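Local coordinates for sialidase domain-containing protein (Dyadobacter fermentans, PDB 5HX0), which is of unknown function but has a sialidase-like six-bladed beta-propeller fold, and so probably binds or processes a carbohydrate, at residues A58-V63 against A74-P79; P94-V99 against G123-C128; A140-A145 against A165-G170. All blocks are in the same frame, centred on the assembly; numbering follows the deposited sequence.

Contact 1 (A58-V63 against A74-P79); sequences AAFPSV and AFRRAP
Phe60 and Arg76 run together because of how each leaves its backbone: Phe60 keeps CG beside its own N (chi1 -43°), while Arg76 sets CG opposite its N (chi1 177°) and stays extended from CG to NE. The two side chains lie alongside each other and point the same way, with ring and guanidinium planes 66° apart. The aliphatic part of the arginine does the touching: Arg76 CD comes to 3.7 Å from Phe60 CD2, at the ring edge and near the ring plane. The methyl of Ala59 sits over the centre of one face of this ring. Beyond the pair, Arg76 NE bonds to Gln125 OE1, and the Phe60 ring meets Tyr384 and His91 edge-to-face close to a bound acetate.

Strands 56-65 and 71-79 form a beta hairpin, the first two strands of a four-stranded antiparallel propeller blade, and a beta bulge interrupts their pairing. On one side of it Ala59 and Arg76 exchange backbone bonds, Ala59 N to Arg76 O at 3.0 Å and Arg76 N to Ala59 O at 2.9 Å. On the other, Ser62 and Ala74 do likewise, with Ala74 N reaching Ser62 O at 2.8 Å. Between them Phe60, with positive phi, and Pro61, which has no N-H to offer, share the place opposite Phe75; the proline instead brings its CA to 3.2 Å from Ala74 O as a CA-H...O contact. Phe75 brings its ring beside Ala58, whose CB approaches Phe75 CE2 obliquely at 3.6 Å, and its own CB rests 3.5 Å from Ala59 O. In one of its two conformers Ser62 OG is engaged by the next blade, through Pro127 O and Leu129 N.

Contact 2 (P94-V99 against G123-C128); sequences PNSYLV and GSQDPC. With ACT (acetate ion), chain D.
The Gln125 amide comes back toward Ser96 because its chain bends at chi2 (-64°): Gln125 OE1 lies 3.5 Å from Ser96 OG, and water 2 bridges the two. OE1, the partner of Arg76 NE, thus gains a second donor, while Gln125 NE2 donates to the acetate O at 3.1 Å. The other flat group is the Tyr97 ring, with Asn95 O over the centre of one face and water 1 at its edge, in plane.

The direct grip is between backbones: Ser124 N donates to Ser96 O at 2.9 Å, an almost straight bond at 168°, with the donor well above the carbonyl plane. Water 1 gives a proton to the same Ser96 O and takes one from Ser124 OG, which is also hydrogen-bonded to Tyr171 OH. Ser96 OG reaches across too, to 2.9 Å from Ser124 O, and packs 3.3 Å from Gly123 CA. Farther along, Leu98 and Pro127 lie side by side, pointing opposite ways; Leu98 CD2 lies 3.6 Å from Ser124 CB and 4.0 Å from Pro127 CD.

This is a seam between neighbouring propeller blades, where the chain entering strand 97-103 meets the first strand of the following blade. The dimer interface is close by: Tyr97 OH bonds to His119 O of the second subunit.

Chemically the seam is divided. The serine end is buried yet polar and bridged by two waters, whereas the leucine-proline end is lined mainly by apolar groups. The acetate, probably from the crystallisation liquor, also lies against the Asp126 carboxylate, so the site is not simply made for an anion.

Contact 3 (A140-A145 against A165-G170); sequences ASYGWA and AVFLGG
Segments 140-145 and 165-170 pair antiparallel, their axes 4.5 Å apart at closest approach and their directions 156° apart, firmly bonded where Ala145 faces Val166 and more loosely toward Gly169. Ala145 N lies 2.9 Å from Val166 O; Leu168 N comes to 2.7 Å from Gly143 O, whereas Gly143 N to Gly169 O is longer and bent.

On one face of the sheet, Tyr142, Trp144 and Phe167 make an aromatic cluster. Phe167, with CG opposite its backbone N (chi1 -165°), touches both of the others. Its CD1 sits over one face of the indole, displaced toward the rim, and the two ring planes are 44° apart, so the pair is oblique. Trp144 CZ3 rests 3.7 Å from Phe167 CB, and Trp144 CE3 is the same 3.7 Å from Ala165 CB. At the edge of the Phe167 ring, near its plane, Tyr142 CD1 comes to 3.6 Å from Phe167 CE1. Tyr207 meets the Phe167 ring edge-to-face from outside the pair.

Leu168 leans on the neighbouring strand, its CB 3.4 Å from Gly143 O, while Leu168 CD2 meets Ala145 CB at 3.9 Å. These are the second and third strands of a propeller blade, with Ser141 OG bonded to Gln125 O on the first.

The cluster is apolar, with Gly169 N over the centre of one face of Phe167. Packing against Phe167, together with Tyr207, probably limits how the Tyr142 ring can turn, and the far end of that ring lies beside the bound acetate.

From the N terminus, contact 1 closes first, turning strand 56-65 back against strand 71-79 through a short hairpin loop. Contact 2 then spans a longer excursion, through the rest of that blade, to set the start of strand 97-103 against strand 123-131 of the next one. Contact 3 comes last, closing the connection that contains helix 149-154 within the blade that begins with strand 123-131. The three follow in series; none nests or crosses. Contact 2 touches both others: Phe75 N meets Val99 O on one side, while Gln125 N meets Tyr142 O on the other. Contacts 1 and 3 stay about 6 Å apart at their nearest atoms.

Contact 1 (A58-V63 against A74-P79)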
ATOM      1  N   ALA A  58      -2.703  -3.384  14.835  1.00 11.79           N
ATOM      2  CA  ALA A  58      -1.893  -2.168  14.873  1.00 10.44           C
ATOM      3  C   ALA A  58      -0.795  -2.387  15.896  1.00 11.48           C
ATOM      4  O   ALA A  58      -1.090  -2.709  17.052  1.00 11.84           O
ATOM      5  CB  ALA A  58      -2.734  -0.934  15.234  1.00  8.25           C
ATOM      6  N   ALA A  59       0.466  -2.238  15.482  1.00  9.97           N
ATOM      7  CA  ALA A  59       1.543  -2.661  16.376  1.00 10.65           C
ATOM      8  C   ALA A  59       2.849  -1.939  16.061  1.00 12.21           C
ATOM      9  O   ALA A  59       3.009  -1.324  15.011  1.00  8.31           O
ATOM     10  CB  ALA A  59       1.742  -4.182  16.300  1.00  9.56           C
ATOM     11  N   PHE A  60       3.800  -2.048  17.002  1.00 10.57           N
ATOM     12  CA  PHE A  60       5.195  -1.644  16.831  1.00 10.42           C
ATOM     13  C   PHE A  60       5.318  -0.140  16.569  1.00  9.31           C
ATOM     14  O   PHE A  60       5.732   0.266  15.470  1.00 11.60           O
ATOM     15  CB  PHE A  60       5.839  -2.445  15.671  1.00 11.22           C
ATOM     16  CG  PHE A  60       5.473  -3.933  15.683  1.00 10.04           C
ATOM     17  CD1 PHE A  60       5.663  -4.697  16.837  1.00 11.64           C
ATOM     18  CD2 PHE A  60       4.931  -4.540  14.560  1.00 12.61           C
ATOM     19  CE1 PHE A  60       5.311  -6.063  16.876  1.00 13.65           C
ATOM     20  CE2 PHE A  60       4.564  -5.910  14.584  1.00 14.70           C
ATOM     21  CZ  PHE A  60       4.768  -6.670  15.742  1.00 12.86           C
ATOM     22  N   PRO A  61       4.974   0.718  17.526  1.00 10.78           N
ATOM     23  CA  PRO A  61       5.010   2.163  17.259  1.00 10.46           C
ATOM     24  C   PRO A  61       6.385   2.788  17.464  1.00  9.77           C
ATOM     25  O   PRO A  61       7.235   2.293  18.217  1.00  9.98           O
ATOM     26  CB  PRO A  61       4.012   2.722  18.279  1.00 10.34           C
ATOM     27  CG  PRO A  61       4.248   1.793  19.518  1.00 10.76           C
ATOM     28  CD  PRO A  61       4.483   0.413  18.895  1.00 10.84           C
ATOM     29  N   SER A  62       6.617   3.888  16.750  0.69 10.06           N
ATOM     30  CA  SER A  62       7.658   4.831  17.130  0.69 10.74           C
ATOM     31  C   SER A  62       7.062   6.225  17.008  0.69 12.11           C
ATOM     32  O   SER A  62       6.054   6.431  16.327  0.69 11.33           O
ATOM     33  CB  SER A  62       8.936   4.678  16.288  0.69  9.15           C
ATOM     34  OG  SER A  62       8.706   4.987  14.937  0.69  9.28           O
ATOM     35  N   VAL A  63       7.670   7.184  17.693  1.00 10.91           N
ATOM     36  CA  VAL A  63       7.039   8.501  17.799  1.00 14.06           C
ATOM     37  C   VAL A  63       8.093   9.587  17.981  1.00 15.76           C
ATOM     38  O   VAL A  63       9.110   9.394  18.662  1.00 12.55           O
ATOM     39  CB  VAL A  63       5.975   8.489  18.928  1.00 12.79           C
ATOM     40  CG1 VAL A  63       6.587   8.037  20.267  1.00  9.81           C
ATOM     41  CG2 VAL A  63       5.319   9.848  19.079  1.00 10.66           C
ATOM     42  N   ALA A  74       4.298   6.644  14.166  1.00  6.94           N
ATOM     43  CA  ALA A  74       4.256   5.679  13.064  1.00  6.00           C
ATOM     44  C   ALA A  74       4.013   4.296  13.635  1.00  7.27           C
ATOM     45  O   ALA A  74       4.507   3.980  14.721  1.00 10.12           O
ATOM     46  CB  ALA A  74       5.574   5.673  12.289  1.00  7.29           C
ATOM     47  N   PHE A  75       3.255   3.473  12.909  1.00 11.84           N
ATOM     48  CA  PHE A  75       3.072   2.094  13.338  1.00 10.04           C
ATOM     49  C   PHE A  75       2.765   1.221  12.132  1.00 12.44           C
ATOM     50  O   PHE A  75       2.500   1.700  11.023  1.00 10.72           O
ATOM     51  CB  PHE A  75       1.973   1.951  14.424  1.00  8.97           C
ATOM     52  CG  PHE A  75       0.595   2.415  13.988  1.00  9.74           C
ATOM     53  CD1 PHE A  75       0.278   3.770  13.980  1.00  8.58           C
ATOM     54  CD2 PHE A  75      -0.384   1.501  13.633  1.00 11.09           C
ATOM     55  CE1 PHE A  75      -0.979   4.218  13.611  1.00 10.75           C
ATOM     56  CE2 PHE A  75      -1.655   1.937  13.264  1.00 10.80           C
ATOM     57  CZ  PHE A  75      -1.956   3.289  13.256  1.00 11.12           C
ATOM     58  N   ARG A  76       2.871  -0.081  12.358  1.00  9.34           N
ATOM     59  CA  ARG A  76       2.513  -1.088  11.367  1.00 10.01           C
ATOM     60  C   ARG A  76       1.027  -1.373  11.483  1.00  8.19           C
ATOM     61  O   ARG A  76       0.539  -1.700  12.572  1.00  9.76           O
ATOM     62  CB  ARG A  76       3.302  -2.383  11.606  1.00  7.29           C
ATOM     63  CG  ARG A  76       2.934  -3.546  10.642  1.00 10.25           C
ATOM     64  CD  ARG A  76       3.616  -4.846  11.116  1.00 10.52           C
ATOM     65  NE  ARG A  76       3.432  -5.982  10.191  1.00  8.79           N
ATOM     66  CZ  ARG A  76       2.407  -6.833  10.237  1.00 11.92           C
ATOM     67  NH1 ARG A  76       1.433  -6.683  11.144  1.00  7.66           N
ATOM     68  NH2 ARG A  76       2.344  -7.839   9.366  1.00 11.65           N
ATOM     69  N   ARG A  77       0.314  -1.289  10.360  1.00  9.85           N
ATOM     70  CA  ARG A  77      -1.094  -1.667  10.318  1.00 11.13           C
ATOM     71  C   ARG A  77      -1.305  -2.759   9.280  1.00  9.28           C
ATOM     72  O   ARG A  77      -0.840  -2.643   8.141  1.00 11.02           O
ATOM     73  CB  ARG A  77      -2.004  -0.468  10.030  1.00  9.14           C
ATOM     74  CG  ARG A  77      -3.474  -0.826  10.270  1.00 11.62           C
ATOM     75  CD  ARG A  77      -4.391   0.395  10.178  1.00  9.21           C
ATOM     76  NE  ARG A  77      -4.560   0.813   8.785  1.00 10.73           N
ATOM     77  CZ  ARG A  77      -5.524   1.620   8.355  1.00 16.05           C
ATOM     78  NH1 ARG A  77      -5.592   1.949   7.057  1.00 14.38           N
ATOM     79  NH2 ARG A  77      -6.422   2.087   9.216  1.00 10.75           N
ATOM     80  N   ALA A  78      -1.993  -3.818   9.684  1.00 11.05           N
ATOM     81  CA  ALA A  78      -2.297  -4.955   8.828  1.00 10.45           C
ATOM     82  C   ALA A  78      -3.694  -5.445   9.180  1.00  9.81           C
ATOM     83  O   ALA A  78      -4.202  -5.151  10.270  1.00 12.77           O
ATOM     84  CB  ALA A  78      -1.270  -6.085   9.021  1.00 10.93           C
ATOM     85  N   PRO A  79      -4.344  -6.189   8.284  1.00 10.63           N
ATOM     86  CA  PRO A  79      -5.641  -6.767   8.644  1.00 12.52           C
ATOM     87  C   PRO A  79      -5.525  -7.619   9.892  1.00 13.17           C
ATOM     88  O   PRO A  79      -4.556  -8.362  10.064  1.00 16.11           O
ATOM     89  CB  PRO A  79      -6.010  -7.616   7.418  1.00 18.14           C
ATOM     90  CG  PRO A  79      -5.283  -6.977   6.278  1.00 14.41           C
ATOM     91  CD  PRO A  79      -3.980  -6.464   6.875  1.00 10.97           C
TER

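Contact 2 (P94-V99 against G123-C128)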
ATOM      1  N   PRO A  94       1.109  -9.638   3.508  1.00 10.36           N
ATOM      2  CA  PRO A  94       1.559  -8.813   2.365  1.00 12.05           C
ATOM      3  C   PRO A  94       1.030  -7.393   2.415  1.00 14.51           C
ATOM      4  O   PRO A  94       1.678  -6.474   1.898  1.00 10.38           O
ATOM      5  CB  PRO A  94       1.017  -9.571   1.138  1.00 12.50           C
ATOM      6  CG  PRO A  94      -0.189 -10.369   1.685  1.00 12.56           C
ATOM      7  CD  PRO A  94       0.267 -10.775   3.076  1.00 10.01           C
ATOM      8  N   ASN A  95      -0.115  -7.172   3.066  1.00 11.87           N
ATOM      9  CA  ASN A  95      -0.712  -5.841   3.087  1.00 13.60           C
ATOM     10  C   ASN A  95      -0.452  -5.077   4.387  1.00 11.78           C
ATOM     11  O   ASN A  95      -1.225  -4.177   4.718  1.00 12.08           O
ATOM     12  CB  ASN A  95      -2.209  -5.942   2.813  1.00 13.53           C
ATOM     13  CG  ASN A  95      -2.487  -6.442   1.411  1.00 14.20           C
ATOM     14  OD1 ASN A  95      -2.844  -7.608   1.208  1.00 13.51           O
ATOM     15  ND2 ASN A  95      -2.254  -5.578   0.425  1.00 12.12           N
ATOM     16  N   SER A  96       0.626  -5.390   5.112  1.00 10.90           N
ATOM     17  CA  SER A  96       1.001  -4.570   6.257  1.00 10.50           C
ATOM     18  C   SER A  96       1.718  -3.322   5.748  1.00 10.16           C
ATOM     19  O   SER A  96       2.699  -3.413   4.987  1.00 12.31           O
ATOM     20  CB  SER A  96       1.869  -5.349   7.255  1.00  9.21           C
ATOM     21  OG  SER A  96       3.149  -5.700   6.712  1.00 10.16           O
ATOM     22  N   TYR A  97       1.187  -2.160   6.111  1.00  9.45           N
ATOM     23  CA  TYR A  97       1.693  -0.870   5.676  1.00 10.41           C
ATOM     24  C   TYR A  97       2.233  -0.069   6.851  1.00  9.64           C
ATOM     25  O   TYR A  97       1.891  -0.306   8.006  1.00  8.25           O
ATOM     26  CB  TYR A  97       0.595  -0.044   4.989  1.00 10.47           C
ATOM     27  CG  TYR A  97      -0.085  -0.741   3.821  1.00  6.59           C
ATOM     28  CD1 TYR A  97       0.597  -1.662   3.037  1.00  7.77           C
ATOM     29  CD2 TYR A  97      -1.414  -0.467   3.512  1.00 11.10           C
ATOM     30  CE1 TYR A  97      -0.030  -2.299   1.945  1.00 12.06           C
ATOM     31  CE2 TYR A  97      -2.055  -1.089   2.436  1.00  9.10           C
ATOM     32  CZ  TYR A  97      -1.371  -2.000   1.655  1.00 10.82           C
ATOM     33  OH  TYR A  97      -2.036  -2.610   0.591  1.00 12.33           O
ATOM     34  N   LEU A  98       3.071   0.905   6.536  1.00  9.71           N
ATOM     35  CA  LEU A  98       3.555   1.857   7.530  1.00  9.60           C
ATOM     36  C   LEU A  98       2.619   3.059   7.519  1.00 11.38           C
ATOM     37  O   LEU A  98       2.473   3.721   6.485  1.00  8.58           O
ATOM     38  CB  LEU A  98       4.994   2.265   7.218  1.00  6.97           C
ATOM     39  CG  LEU A  98       6.024   1.137   6.975  1.00 10.63           C
ATOM     40  CD1 LEU A  98       7.452   1.724   6.849  1.00  5.98           C
ATOM     41  CD2 LEU A  98       5.990   0.051   8.061  1.00  7.53           C
ATOM     42  N   VAL A  99       1.971   3.335   8.655  1.00  7.40           N
ATOM     43  CA  VAL A  99       0.999   4.422   8.746  1.00  8.70           C
ATOM     44  C   VAL A  99       1.307   5.276   9.972  1.00 10.99           C
ATOM     45  O   VAL A  99       2.128   4.918  10.819  1.00 10.14           O
ATOM     46  CB  VAL A  99      -0.458   3.892   8.802  1.00  6.22           C
ATOM     47  CG1 VAL A  99      -0.776   3.040   7.568  1.00  9.34           C
ATOM     48  CG2 VAL A  99      -0.691   3.096  10.048  1.00  5.45           C
ATOM     49  N   GLY A 123       4.917  -6.928   2.467  1.00 10.51           N
ATOM     50  CA  GLY A 123       4.497  -6.296   3.714  1.00 10.63           C
ATOM     51  C   GLY A 123       5.663  -5.663   4.457  1.00 11.52           C
ATOM     52  O   GLY A 123       6.804  -6.138   4.388  1.00 13.87           O
ATOM     53  N   SER A 124       5.377  -4.553   5.149  1.00 11.97           N
ATOM     54  CA  SER A 124       6.403  -3.771   5.835  1.00 11.43           C
ATOM     55  C   SER A 124       6.241  -3.849   7.350  1.00 11.85           C
ATOM     56  O   SER A 124       5.128  -3.996   7.863  1.00 10.10           O
ATOM     57  CB  SER A 124       6.348  -2.319   5.374  1.00 13.49           C
ATOM     58  OG  SER A 124       6.593  -2.251   3.982  1.00 12.52           O
ATOM     59  N   GLN A 125       7.353  -3.719   8.074  1.00  9.42           N
ATOM     60  CA  GLN A 125       7.366  -3.963   9.517  1.00  9.53           C
ATOM     61  C   GLN A 125       7.830  -2.742  10.307  1.00 13.18           C
ATOM     62  O   GLN A 125       8.471  -1.838   9.769  1.00 13.16           O
ATOM     63  CB  GLN A 125       8.318  -5.109   9.853  1.00 12.91           C
ATOM     64  CG  GLN A 125       8.004  -6.395   9.091  1.00 11.62           C
ATOM     65  CD  GLN A 125       6.658  -6.936   9.483  1.00 13.39           C
ATOM     66  OE1 GLN A 125       5.718  -6.920   8.694  1.00 15.24           O
ATOM     67  NE2 GLN A 125       6.545  -7.406  10.724  1.00 15.17           N
ATOM     68  N   ASP A 126       7.534  -2.769  11.610  1.00 10.54           N
ATOM     69  CA  ASP A 126       8.201  -1.974  12.644  1.00 12.11           C
ATOM     70  C   ASP A 126       8.808  -0.654  12.157  1.00 10.79           C
ATOM     71  O   ASP A 126      10.039  -0.527  12.102  1.00 14.56           O
ATOM     72  CB  ASP A 126       9.326  -2.792  13.288  1.00 11.95           C
ATOM     73  CG  ASP A 126       8.853  -4.137  13.826  1.00 19.55           C
ATOM     74  OD1 ASP A 126       7.850  -4.677  13.325  1.00 13.55           O
ATOM     75  OD2 ASP A 126       9.505  -4.668  14.758  1.00 25.50           O
ATOM     76  N   PRO A 127       8.011   0.347  11.802  1.00  9.43           N
ATOM     77  CA  PRO A 127       8.608   1.630  11.390  1.00  8.18           C
ATOM     78  C   PRO A 127       9.330   2.269  12.563  1.00 12.23           C
ATOM     79  O   PRO A 127       8.753   2.458  13.633  1.00 13.26           O
ATOM     80  CB  PRO A 127       7.397   2.471  10.963  1.00  9.04           C
ATOM     81  CG  PRO A 127       6.241   1.894  11.854  1.00  8.10           C
ATOM     82  CD  PRO A 127       6.545   0.419  11.990  1.00 10.14           C
ATOM     83  N   CYS A 128      10.592   2.626  12.355  1.00 10.99           N
ATOM     84  CA  CYS A 128      11.393   3.253  13.395  1.00 11.56           C
ATOM     85  C   CYS A 128      11.779   4.661  12.947  1.00 11.05           C
ATOM     86  O   CYS A 128      12.615   4.819  12.061  1.00 12.26           O
ATOM     87  CB  CYS A 128      12.624   2.382  13.680  1.00 14.94           C
ATOM     88  SG  CYS A 128      12.104   0.901  14.579  1.00 12.84           S
TER
HETATM   89  C   ACT D 402       8.241  -8.062  14.401  1.00 42.45           C
HETATM   90  O   ACT D 402       8.289  -7.589  13.233  1.00 42.56           O
HETATM   91  OXT ACT D 402       8.512  -7.274  15.359  1.00 24.84           O
HETATM   92  CH3 ACT D 402       7.888  -9.503  14.626  1.00 45.34           C
HETATM   93  O   HOH W   1       4.292  -2.898   2.633  1.00 12.10           O
HETATM   94  O   HOH W   2       4.287  -8.200   6.883  1.00 12.93           O

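Contact 3 (A140-A145 against A165-G170)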
ATOM      1  N   ALA A 140      12.993   3.876   9.329  1.00 11.83           N
ATOM      2  CA  ALA A 140      13.545   2.570   8.997  1.00 11.76           C
ATOM      3  C   ALA A 140      12.454   1.509   9.046  1.00 15.70           C
ATOM      4  O   ALA A 140      11.505   1.586   9.841  1.00 10.78           O
ATOM      5  CB  ALA A 140      14.672   2.202   9.964  1.00 12.95           C
ATOM      6  N   SER A 141      12.578   0.521   8.169  1.00  9.73           N
ATOM      7  CA  SER A 141      11.613  -0.578   8.156  1.00  9.71           C
ATOM      8  C   SER A 141      12.323  -1.825   7.634  1.00  9.93           C
ATOM      9  O   SER A 141      13.538  -1.817   7.395  1.00 11.14           O
ATOM     10  CB  SER A 141      10.388  -0.194   7.309  1.00 12.49           C
ATOM     11  OG  SER A 141       9.415  -1.227   7.315  1.00 14.52           O
ATOM     12  N   TYR A 142      11.552  -2.893   7.440  1.00 10.86           N
ATOM     13  CA  TYR A 142      12.017  -4.104   6.775  1.00 12.33           C
ATOM     14  C   TYR A 142      10.784  -4.869   6.320  1.00 13.60           C
ATOM     15  O   TYR A 142       9.665  -4.553   6.723  1.00 11.56           O
ATOM     16  CB  TYR A 142      12.922  -4.958   7.670  1.00  9.71           C
ATOM     17  CG  TYR A 142      12.393  -5.290   9.066  1.00 11.84           C
ATOM     18  CD1 TYR A 142      11.688  -6.466   9.287  1.00 12.55           C
ATOM     19  CD2 TYR A 142      12.656  -4.457  10.160  1.00  9.84           C
ATOM     20  CE1 TYR A 142      11.237  -6.812  10.549  1.00 13.97           C
ATOM     21  CE2 TYR A 142      12.191  -4.796  11.443  1.00 14.02           C
ATOM     22  CZ  TYR A 142      11.479  -5.978  11.613  1.00 19.88           C
ATOM     23  OH  TYR A 142      11.001  -6.357  12.851  1.00 26.18           O
ATOM     24  N   GLY A 143      10.988  -5.856   5.434  1.00 10.41           N
ATOM     25  CA  GLY A 143       9.879  -6.408   4.677  1.00 10.23           C
ATOM     26  C   GLY A 143       9.865  -7.923   4.559  1.00 15.34           C
ATOM     27  O   GLY A 143      10.873  -8.616   4.787  1.00 12.26           O
ATOM     28  N   TRP A 144       8.687  -8.418   4.140  1.00 11.60           N
ATOM     29  CA  TRP A 144       8.398  -9.829   3.901  1.00 14.05           C
ATOM     30  C   TRP A 144       7.740  -9.977   2.540  1.00 17.46           C
ATOM     31  O   TRP A 144       6.758  -9.283   2.253  1.00 15.48           O
ATOM     32  CB  TRP A 144       7.434 -10.391   4.961  1.00 12.87           C
ATOM     33  CG  TRP A 144       8.033 -10.490   6.315  1.00 19.80           C
ATOM     34  CD1 TRP A 144       7.876  -9.615   7.357  1.00 15.64           C
ATOM     35  CD2 TRP A 144       8.902 -11.535   6.784  1.00 15.03           C
ATOM     36  NE1 TRP A 144       8.599 -10.061   8.450  1.00 17.62           N
ATOM     37  CE2 TRP A 144       9.234 -11.234   8.120  1.00 18.50           C
ATOM     38  CE3 TRP A 144       9.434 -12.689   6.195  1.00 14.13           C
ATOM     39  CZ2 TRP A 144      10.067 -12.058   8.889  1.00 16.55           C
ATOM     40  CZ3 TRP A 144      10.255 -13.505   6.951  1.00 14.00           C
ATOM     41  CH2 TRP A 144      10.568 -13.188   8.285  1.00 17.36           C
ATOM     42  N   ALA A 145       8.233 -10.907   1.725  1.00 11.75           N
ATOM     43  CA  ALA A 145       7.617 -11.164   0.431  1.00 14.38           C
ATOM     44  C   ALA A 145       6.845 -12.477   0.468  1.00 15.12           C
ATOM     45  O   ALA A 145       7.116 -13.360   1.284  1.00 15.78           O
ATOM     46  CB  ALA A 145       8.684 -11.182  -0.680  1.00 14.68           C
ATOM     47  N   ALA A 165       6.372 -16.604   4.600  1.00 17.11           N
ATOM     48  CA  ALA A 165       6.914 -15.436   3.923  1.00 18.14           C
ATOM     49  C   ALA A 165       8.440 -15.493   3.904  1.00 15.00           C
ATOM     50  O   ALA A 165       9.063 -16.102   4.775  1.00 20.69           O
ATOM     51  CB  ALA A 165       6.447 -14.149   4.617  1.00 17.27           C
ATOM     52  N   VAL A 166       9.038 -14.853   2.901  1.00 12.43           N
ATOM     53  CA  VAL A 166      10.487 -14.837   2.722  1.00 14.44           C
ATOM     54  C   VAL A 166      10.998 -13.435   3.025  1.00 14.08           C
ATOM     55  O   VAL A 166      10.519 -12.448   2.453  1.00 16.51           O
ATOM     56  CB  VAL A 166      10.889 -15.283   1.307  1.00 18.24           C
ATOM     57  CG1 VAL A 166      12.413 -15.280   1.155  1.00 14.33           C
ATOM     58  CG2 VAL A 166      10.315 -16.666   1.018  1.00 15.86           C
ATOM     59  N   PHE A 167      11.987 -13.361   3.905  1.00 11.59           N
ATOM     60  CA  PHE A 167      12.462 -12.095   4.451  1.00 13.82           C
ATOM     61  C   PHE A 167      13.078 -11.209   3.365  1.00 18.33           C
ATOM     62  O   PHE A 167      13.812 -11.684   2.491  1.00 17.98           O
ATOM     63  CB  PHE A 167      13.486 -12.403   5.551  1.00 13.10           C
ATOM     64  CG  PHE A 167      13.810 -11.237   6.447  1.00 12.26           C
ATOM     65  CD1 PHE A 167      12.837 -10.343   6.813  1.00 16.70           C
ATOM     66  CD2 PHE A 167      15.092 -11.082   6.962  1.00 19.39           C
ATOM     67  CE1 PHE A 167      13.144  -9.265   7.658  1.00 19.22           C
ATOM     68  CE2 PHE A 167      15.409 -10.023   7.794  1.00 17.97           C
ATOM     69  CZ  PHE A 167      14.431  -9.113   8.140  1.00 17.39           C
ATOM     70  N   LEU A 168      12.780  -9.906   3.412  1.00 11.54           N
ATOM     71  CA  LEU A 168      13.411  -8.968   2.476  1.00 11.22           C
ATOM     72  C   LEU A 168      14.487  -8.098   3.107  1.00 15.02           C
ATOM     73  O   LEU A 168      15.203  -7.398   2.371  1.00 15.76           O
ATOM     74  CB  LEU A 168      12.370  -8.038   1.837  1.00 13.46           C
ATOM     75  CG  LEU A 168      11.309  -8.665   0.939  1.00 15.96           C
ATOM     76  CD1 LEU A 168      10.199  -7.631   0.654  1.00 12.35           C
ATOM     77  CD2 LEU A 168      11.966  -9.154  -0.357  1.00 19.50           C
ATOM     78  N   GLY A 169      14.595  -8.082   4.427  1.00 16.47           N
ATOM     79  CA  GLY A 169      15.549  -7.178   5.034  1.00 16.54           C
ATOM     80  C   GLY A 169      15.097  -5.727   4.947  1.00 15.86           C
ATOM     81  O   GLY A 169      13.938  -5.416   4.662  1.00 14.53           O
ATOM     82  N   GLY A 170      16.058  -4.826   5.175  1.00 12.69           N
ATOM     83  CA  GLY A 170      15.732  -3.461   5.508  1.00 11.42           C
ATOM     84  C   GLY A 170      15.502  -2.528   4.322  1.00 15.96           C
ATOM     85  O   GLY A 170      15.921  -2.776   3.187  1.00 12.43           O
TER